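Local coordinates for protein PaxB (PDB 6EK4) that probably serves as the B component of a two-component, alpha-helical pore-forming toxin of the YaxAB type, at residues K46-I50 and N142-L146; V12-E16 and I311-Q315; I163-I167 and L271-L275. All blocks are in the same frame, centred on the assembly; numbering follows the deposited sequence.

How the contacts relate
The three contacts are strung along the elongated body of PaxB. Contact 1 lies near the middle of the chain, with centres about 31 Å from contact 2 and about 32 Å from contact 3; those two lie about 58 Å apart, on opposite sides of the chain's centre. Helix 247-321 contributes a segment to both contacts 2 and 3 and also packs beside contact 1. In sequence, contact 2 brackets the others by joining the first modelled residues to residues 311-315. Between its segments contact 1 closes first, then contact 3 opens. One long helix thus runs through contacts 2 and 3 and borders contact 1 within the all-helical fold.

Contact 1: residues K46-I50 and N142-L146; sequences KTLRI and NVVIL
Lys46 sets its CG beside its own backbone N (chi1 -76°) and continues fully extended, which carries its ammonium group past Val143 to the carbonyl of Val144. There NZ donates a hydrogen bond to Val144 O, 3.0 Å away. The nitrogen lies in the carbonyl plane and meets the C=O at 154°, an approach not far from head-on. On the way the aliphatic part of the lysine is in use as well: its chain and the Val143 side chain run alongside each other, pointing opposite ways, with Lys46 CB 3.7 Å from Val143 CG1. That same methyl is turned anti to the valine's backbone N (chi1 -179°), and this points it into the helix surface, where it rests 3.5 Å from Lys46 O. The carbonyl itself accepts the helical bond from Ile50 N, so Val143 packs over the turn that joins the two helix residues.

The arrangement is an interhelical connection laid against a helix. Segment 142-146, without regular structure, leads from helix 101-141 to helix 149-193, and helix 42-73 offers it Lys46 and Ile50 from successive turns. Ile50 CG1 leans obliquely against Val143, 3.6 Å from its CB. Farther out, Ile50 CD1 meets Ile145 CG2 tip to tip at 3.7 Å, and Lys46 CB flanks this methyl at 4.0 Å. One buried apolar patch therefore joins the isoleucines and Val143, while the lysine bond closes its partly exposed border. Arg49 adds a looser touch, its CB 4.2 Å from Val143 CG2, and sends its guanidinium group to a salt bridge with Glu45. From helix 247-321, Arg295 hydrogen-bonds Val143 O and packs on both Ile50 and Ile145.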
loop_
_atom_site.group_PDB
_atom_site.type_symbol
_atom_site.label_atom_id
_atom_site.label_comp_id
_atom_site.label_asym_id
_atom_site.label_seq_id
_atom_site.Cartn_x
_atom_site.Cartn_y
_atom_site.Cartn_z
ATOM N N LYS A 46 5.308 -10.985 8.766
ATOM C CA LYS A 46 3.957 -10.706 9.260
ATOM C C LYS A 46 2.993 -10.331 8.133
ATOM O O LYS A 46 1.825 -10.712 8.168
ATOM C CB LYS A 46 3.976 -9.598 10.318
ATOM C CG LYS A 46 4.471 -10.046 11.685
ATOM C CD LYS A 46 4.191 -8.987 12.737
ATOM C CE LYS A 46 4.947 -9.249 14.029
ATOM N NZ LYS A 46 4.630 -8.232 15.070
ATOM N N THR A 47 3.479 -9.584 7.144
ATOM C CA THR A 47 2.659 -9.217 5.988
ATOM C C THR A 47 2.284 -10.443 5.157
ATOM O O THR A 47 1.186 -10.510 4.604
ATOM C CB THR A 47 3.365 -8.188 5.083
ATOM O OG1 THR A 47 4.705 -8.617 4.817
ATOM C CG2 THR A 47 3.393 -6.819 5.747
ATOM N N LEU A 48 3.196 -11.409 5.074
ATOM C CA LEU A 48 2.915 -12.674 4.394
ATOM C C LEU A 48 1.885 -13.510 5.161
ATOM O O LEU A 48 1.112 -14.245 4.550
ATOM C CB LEU A 48 4.201 -13.481 4.178
ATOM C CG LEU A 48 5.205 -12.890 3.181
ATOM C CD1 LEU A 48 6.535 -13.626 3.259
ATOM C CD2 LEU A 48 4.660 -12.918 1.760
ATOM N N ARG A 49 1.876 -13.396 6.489
ATOM C CA ARG A 49 0.851 -14.049 7.308
ATOM C C ARG A 49 -0.526 -13.452 7.035
ATOM O O ARG A 49 -1.518 -14.178 6.961
ATOM C CB ARG A 49 1.162 -13.915 8.801
ATOM C CG ARG A 49 2.372 -14.696 9.282
ATOM C CD ARG A 49 2.632 -14.411 10.752
ATOM N NE ARG A 49 3.947 -14.867 11.195
ATOM C CZ ARG A 49 4.508 -14.543 12.360
ATOM N NH1 ARG A 49 3.877 -13.750 13.222
ATOM N NH2 ARG A 49 5.713 -15.009 12.666
ATOM N N ILE A 50 -0.578 -12.129 6.893
ATOM C CA ILE A 50 -1.836 -11.425 6.642
ATOM C C ILE A 50 -2.400 -11.791 5.270
ATOM O O ILE A 50 -3.599 -12.033 5.141
ATOM C CB ILE A 50 -1.672 -9.889 6.770
ATOM C CG1 ILE A 50 -1.362 -9.508 8.222
ATOM C CG2 ILE A 50 -2.936 -9.167 6.318
ATOM C CD1 ILE A 50 -0.785 -8.117 8.385
ATOM N N ASN A 142 -5.374 -10.276 14.080
ATOM C CA ASN A 142 -4.459 -10.421 15.221
ATOM C C ASN A 142 -2.974 -10.234 14.891
ATOM O O ASN A 142 -2.149 -10.144 15.802
ATOM C CB ASN A 142 -4.668 -11.776 15.918
ATOM C CG ASN A 142 -5.928 -11.815 16.768
ATOM O OD1 ASN A 142 -6.499 -10.778 17.114
ATOM N ND2 ASN A 142 -6.365 -13.021 17.117
ATOM N N VAL A 143 -2.632 -10.177 13.606
ATOM C CA VAL A 143 -1.257 -9.887 13.198
ATOM C C VAL A 143 -1.010 -8.389 13.354
ATOM O O VAL A 143 -1.663 -7.581 12.694
ATOM C CB VAL A 143 -0.983 -10.308 11.737
ATOM C CG1 VAL A 143 0.463 -10.011 11.359
ATOM C CG2 VAL A 143 -1.296 -11.786 11.537
ATOM N N VAL A 144 -0.073 -8.024 14.226
ATOM C CA VAL A 144 0.204 -6.618 14.528
ATOM C C VAL A 144 1.356 -6.113 13.661
ATOM O O VAL A 144 2.461 -6.646 13.726
ATOM C CB VAL A 144 0.560 -6.419 16.017
ATOM C CG1 VAL A 144 0.623 -4.935 16.359
ATOM C CG2 VAL A 144 -0.452 -7.128 16.908
ATOM N N ILE A 145 1.091 -5.080 12.861
ATOM C CA ILE A 145 2.088 -4.537 11.924
ATOM C C ILE A 145 2.398 -3.043 12.094
ATOM O O ILE A 145 3.446 -2.584 11.637
ATOM C CB ILE A 145 1.679 -4.791 10.452
ATOM C CG1 ILE A 145 0.231 -4.357 10.195
ATOM C CG2 ILE A 145 1.855 -6.262 10.102
ATOM C CD1 ILE A 145 -0.136 -4.281 8.729
ATOM N N LEU A 146 1.509 -2.291 12.746
ATOM C CA LEU A 146 1.657 -0.832 12.855
ATOM C C LEU A 146 2.325 -0.348 14.150
ATOM O O LEU A 146 2.276 0.845 14.461
ATOM C CB LEU A 146 0.291 -0.147 12.697
ATOM C CG LEU A 146 -0.446 -0.315 11.364
ATOM C CD1 LEU A 146 -1.702 0.546 11.358
ATOM C CD2 LEU A 146 0.449 0.030 10.181
#

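Contact 2: residues V12-E16 and I311-Q315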
loop_
_atom_site.group_PDB
_atom_site.type_symbol
_atom_site.label_atom_id
_atom_site.label_comp_id
_atom_site.label_asym_id
_atom_site.label_seq_id
_atom_site.Cartn_x
_atom_site.Cartn_y
_atom_site.Cartn_z
ATOM N N VAL A 12 -36.335 -6.652 10.823
ATOM C CA VAL A 12 -34.953 -7.158 10.561
ATOM C C VAL A 12 -34.477 -6.725 9.175
ATOM O O VAL A 12 -35.237 -6.783 8.206
ATOM C CB VAL A 12 -34.882 -8.700 10.651
ATOM C CG1 VAL A 12 -33.450 -9.185 10.464
ATOM C CG2 VAL A 12 -35.446 -9.189 11.979
ATOM N N VAL A 13 -33.220 -6.294 9.091
ATOM C CA VAL A 13 -32.612 -5.898 7.820
ATOM C C VAL A 13 -31.272 -6.613 7.641
ATOM O O VAL A 13 -30.486 -6.714 8.583
ATOM C CB VAL A 13 -32.426 -4.361 7.725
ATOM C CG1 VAL A 13 -31.432 -3.847 8.763
ATOM C CG2 VAL A 13 -31.994 -3.956 6.322
ATOM N N TYR A 14 -31.030 -7.118 6.431
ATOM C CA TYR A 14 -29.777 -7.799 6.115
ATOM C C TYR A 14 -28.710 -6.778 5.713
ATOM O O TYR A 14 -29.037 -5.754 5.112
ATOM C CB TYR A 14 -29.969 -8.810 4.978
ATOM C CG TYR A 14 -31.014 -9.888 5.221
ATOM C CD1 TYR A 14 -31.267 -10.387 6.500
ATOM C CD2 TYR A 14 -31.724 -10.436 4.155
ATOM C CE1 TYR A 14 -32.213 -11.380 6.707
ATOM C CE2 TYR A 14 -32.668 -11.429 4.355
ATOM C CZ TYR A 14 -32.911 -11.898 5.631
ATOM O OH TYR A 14 -33.850 -12.885 5.826
ATOM N N PRO A 15 -27.432 -7.050 6.042
ATOM C CA PRO A 15 -26.356 -6.142 5.625
ATOM C C PRO A 15 -26.116 -6.146 4.115
ATOM O O PRO A 15 -26.241 -7.191 3.476
ATOM C CB PRO A 15 -25.115 -6.695 6.347
ATOM C CG PRO A 15 -25.632 -7.601 7.410
ATOM C CD PRO A 15 -26.929 -8.140 6.897
ATOM N N GLU A 16 -25.774 -4.986 3.556
ATOM C CA GLU A 16 -25.366 -4.894 2.155
ATOM C C GLU A 16 -23.875 -5.208 2.074
ATOM O O GLU A 16 -23.053 -4.473 2.624
ATOM C CB GLU A 16 -25.659 -3.499 1.589
ATOM C CG GLU A 16 -25.468 -3.363 0.078
ATOM C CD GLU A 16 -26.584 -3.996 -0.748
ATOM O OE1 GLU A 16 -26.558 -3.837 -1.989
ATOM O OE2 GLU A 16 -27.485 -4.650 -0.178
ATOM N N ILE A 311 -27.654 -13.500 11.912
ATOM C CA ILE A 311 -29.001 -12.958 11.725
ATOM C C ILE A 311 -29.911 -14.030 11.122
ATOM O O ILE A 311 -31.018 -14.256 11.610
ATOM C CB ILE A 311 -28.992 -11.696 10.830
ATOM C CG1 ILE A 311 -28.480 -10.495 11.631
ATOM C CG2 ILE A 311 -30.385 -11.396 10.280
ATOM C CD1 ILE A 311 -28.141 -9.283 10.789
ATOM N N PHE A 312 -29.431 -14.678 10.062
ATOM C CA PHE A 312 -30.157 -15.769 9.401
ATOM C C PHE A 312 -30.527 -16.884 10.377
ATOM O O PHE A 312 -31.635 -17.420 10.323
ATOM C CB PHE A 312 -29.309 -16.360 8.264
ATOM C CG PHE A 312 -29.392 -15.604 6.961
ATOM C CD1 PHE A 312 -29.626 -14.232 6.924
ATOM C CD2 PHE A 312 -29.202 -16.275 5.759
ATOM C CE1 PHE A 312 -29.688 -13.557 5.717
ATOM C CE2 PHE A 312 -29.261 -15.603 4.551
ATOM C CZ PHE A 312 -29.505 -14.243 4.530
ATOM N N ALA A 313 -29.595 -17.230 11.262
ATOM C CA ALA A 313 -29.800 -18.306 12.233
ATOM C C ALA A 313 -30.878 -17.954 13.256
ATOM O O ALA A 313 -31.810 -18.728 13.472
ATOM C CB ALA A 313 -28.492 -18.632 12.940
ATOM N N LYS A 314 -30.747 -16.785 13.874
ATOM C CA LYS A 314 -31.689 -16.338 14.902
ATOM C C LYS A 314 -33.076 -16.024 14.329
ATOM O O LYS A 314 -34.074 -16.098 15.044
ATOM C CB LYS A 314 -31.126 -15.117 15.639
ATOM C CG LYS A 314 -31.937 -14.679 16.850
ATOM C CD LYS A 314 -31.046 -14.067 17.923
ATOM C CE LYS A 314 -31.832 -13.201 18.897
ATOM N NZ LYS A 314 -32.038 -11.821 18.373
ATOM N N GLN A 315 -33.132 -15.683 13.043
ATOM C CA GLN A 315 -34.401 -15.430 12.359
ATOM C C GLN A 315 -35.209 -16.721 12.221
ATOM O O GLN A 315 -36.422 -16.733 12.447
ATOM C CB GLN A 315 -34.148 -14.815 10.980
ATOM C CG GLN A 315 -35.371 -14.197 10.329
ATOM C CD GLN A 315 -35.033 -13.436 9.059
ATOM O OE1 GLN A 315 -34.061 -13.754 8.371
ATOM N NE2 GLN A 315 -35.837 -12.427 8.739
#
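The extended segment that precedes helix 19-35, at the start of the modelled chain, lies here across the long helix 247-321, with Tyr14 making the polar and aromatic contacts. Its ring meets Phe312 in an edge-to-face aromatic pair, with centroids 4.8 Å apart and planes inclined at 55°. The phenylalanine supplies the edge: Phe312 CE1 sits over the centre of the tyrosine ring, 3.4 Å above its plane. At the rim of the same ring Tyr14 OH donates a hydrogen bond to Gln315 OE1 over 2.7 Å. The hydroxyl lies in the plane of the amide and uses one lone pair of the oxygen, at a C=O...O angle of 120°, although the amide stands almost perpendicular to the ring. Gln315 reaches this position because its CG is anti to its backbone N (chi1 -165°) and the chain stays extended to the amide. Together the aromatic pair and the hydrogen bond probably restrict how the tyrosine ring can turn.

Ile311, one turn before Gln315, packs farther back along the same side of the ring. Its CG2 lies 4.0 Å from Tyr14 CD1 and 3.8 Å from Val12 CG1, while Ile311 CD1 comes within 4.2 Å of Pro15 CD. Val12 thus ends the apolar strip on the surface.

Helix 326-348 borders the site with Lys335, in a cation-pi contact with Tyr14, and with Phe339, whose ring meets Phe312. Phe312 also packs on Leu126 of helix 101-141, so the phenylalanine that faces Tyr14 sits where helices 247-321, 326-348 and 101-141 meet.

Contact 3: residues I163-I167 and L271-L275; sequences IQADI and LKIQL
Ile163 and Leu275 lie side by side with their side chains pointing opposite ways, Ile163 CG2 lying 4.0 Å from Leu275 CD1. In this leucine a CG anti to the backbone N (chi1 -171°) directs the branch at the partner helix, and the second torsion sends the two methyls to neighbouring turns. CD1 settles beside Ile163 and also 3.9 Å from Gln164 CG, whereas Leu275 CD2 takes the other turn, 3.8 Å from Ile167 CD1.

Leu271 is built differently. Its CB faces Ile167 directly, with Ile167 CG1 3.7 Å away; with CG beside the backbone N (chi1 -73°), the methyls lie across the side chain of Asp166. Leu271 CD1 there approaches Asp166 OD2 to 3.6 Å. Ile163 uses both of its arms: CG2 rests on the backbone at Leu271 O, 3.6 Å off, and CD1 runs obliquely to Gln274 CB at 3.9 Å.

The pairs 163/167 and 271/275 are each one turn apart, forming matched apolar stripes on helix 149-193 and helix 247-321. These form an antiparallel pair of long helices in the elongated body; the axes of the two segments approach to 9.9 Å at 154°. No hydrogen bond or salt bridge crosses between the segments, so fit among branched aliphatic groups holds them together, with Asp166, Gln164, Lys272 and Gln274 forming a polar border.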
loop_
_atom_site.group_PDB
_atom_site.type_symbol
_atom_site.label_atom_id
_atom_site.label_comp_id
_atom_site.label_asym_id
_atom_site.label_seq_id
_atom_site.Cartn_x
_atom_site.Cartn_y
_atom_site.Cartn_z
ATOM N N ILE A 163 19.689 13.979 3.745
ATOM C CA ILE A 163 20.446 13.467 2.595
ATOM C C ILE A 163 20.198 14.354 1.374
ATOM O O ILE A 163 21.143 14.742 0.685
ATOM C CB ILE A 163 20.099 11.995 2.268
ATOM C CG1 ILE A 163 20.720 11.065 3.313
ATOM C CG2 ILE A 163 20.607 11.604 0.882
ATOM C CD1 ILE A 163 20.197 9.645 3.269
ATOM N N GLN A 164 18.929 14.668 1.111
ATOM C CA GLN A 164 18.570 15.581 0.022
ATOM C C GLN A 164 19.178 16.967 0.236
ATOM O O GLN A 164 19.599 17.617 -0.722
ATOM C CB GLN A 164 17.047 15.694 -0.120
ATOM C CG GLN A 164 16.398 14.493 -0.793
ATOM C CD GLN A 164 14.896 14.649 -0.968
ATOM O OE1 GLN A 164 14.356 14.371 -2.040
ATOM N NE2 GLN A 164 14.215 15.096 0.083
ATOM N N ALA A 165 19.223 17.404 1.494
ATOM C CA ALA A 165 19.832 18.684 1.859
ATOM C C ALA A 165 21.347 18.675 1.652
ATOM O O ALA A 165 21.926 19.680 1.233
ATOM C CB ALA A 165 19.502 19.033 3.304
ATOM N N ASP A 166 21.981 17.542 1.948
ATOM C CA ASP A 166 23.426 17.389 1.766
ATOM C C ASP A 166 23.784 17.411 0.279
ATOM O O ASP A 166 24.694 18.129 -0.130
ATOM C CB ASP A 166 23.912 16.085 2.412
ATOM C CG ASP A 166 25.408 16.080 2.685
ATOM O OD1 ASP A 166 26.119 17.019 2.264
ATOM O OD2 ASP A 166 25.876 15.123 3.336
ATOM N N ILE A 167 23.056 16.630 -0.518
ATOM C CA ILE A 167 23.237 16.603 -1.975
ATOM C C ILE A 167 23.098 18.010 -2.573
ATOM O O ILE A 167 23.891 18.404 -3.430
ATOM C CB ILE A 167 22.229 15.640 -2.653
ATOM C CG1 ILE A 167 22.568 14.185 -2.306
ATOM C CG2 ILE A 167 22.230 15.817 -4.169
ATOM C CD1 ILE A 167 21.454 13.202 -2.599
ATOM N N LEU A 271 25.967 9.536 -1.479
ATOM C CA LEU A 271 24.699 10.057 -0.961
ATOM C C LEU A 271 23.507 9.618 -1.814
ATOM O O LEU A 271 22.425 9.364 -1.284
ATOM C CB LEU A 271 24.733 11.589 -0.865
ATOM C CG LEU A 271 25.590 12.177 0.261
ATOM C CD1 LEU A 271 25.827 13.663 0.035
ATOM C CD2 LEU A 271 24.956 11.937 1.622
ATOM N N LYS A 272 23.708 9.533 -3.128
ATOM C CA LYS A 272 22.654 9.084 -4.044
ATOM C C LYS A 272 22.348 7.589 -3.899
ATOM O O LYS A 272 21.236 7.151 -4.198
ATOM C CB LYS A 272 23.010 9.424 -5.495
ATOM C CG LYS A 272 22.818 10.896 -5.828
ATOM C CD LYS A 272 23.288 11.235 -7.233
ATOM C CE LYS A 272 23.311 12.741 -7.455
ATOM N NZ LYS A 272 23.716 13.108 -8.840
ATOM N N ILE A 273 23.332 6.814 -3.446
ATOM C CA ILE A 273 23.109 5.410 -3.099
ATOM C C ILE A 273 22.247 5.321 -1.838
ATOM O O ILE A 273 21.279 4.558 -1.798
ATOM C CB ILE A 273 24.439 4.651 -2.889
ATOM C CG1 ILE A 273 25.178 4.508 -4.223
ATOM C CG2 ILE A 273 24.192 3.272 -2.285
ATOM C CD1 ILE A 273 26.659 4.231 -4.081
ATOM N N GLN A 274 22.597 6.103 -0.818
ATOM C CA GLN A 274 21.817 6.164 0.422
ATOM C C GLN A 274 20.390 6.660 0.176
ATOM O O GLN A 274 19.455 6.223 0.848
ATOM C CB GLN A 274 22.496 7.074 1.449
ATOM C CG GLN A 274 23.828 6.563 1.975
ATOM C CD GLN A 274 24.506 7.564 2.895
ATOM O OE1 GLN A 274 24.021 7.842 3.993
ATOM N NE2 GLN A 274 25.634 8.111 2.453
ATOM N N LEU A 275 20.231 7.571 -0.785
ATOM C CA LEU A 275 18.926 8.146 -1.113
ATOM C C LEU A 275 17.979 7.107 -1.719
ATOM O O LEU A 275 16.787 7.097 -1.409
ATOM C CB LEU A 275 19.088 9.333 -2.069
ATOM C CG LEU A 275 17.845 10.185 -2.347
ATOM C CD1 LEU A 275 17.264 10.748 -1.058
ATOM C CD2 LEU A 275 18.180 11.308 -3.316
#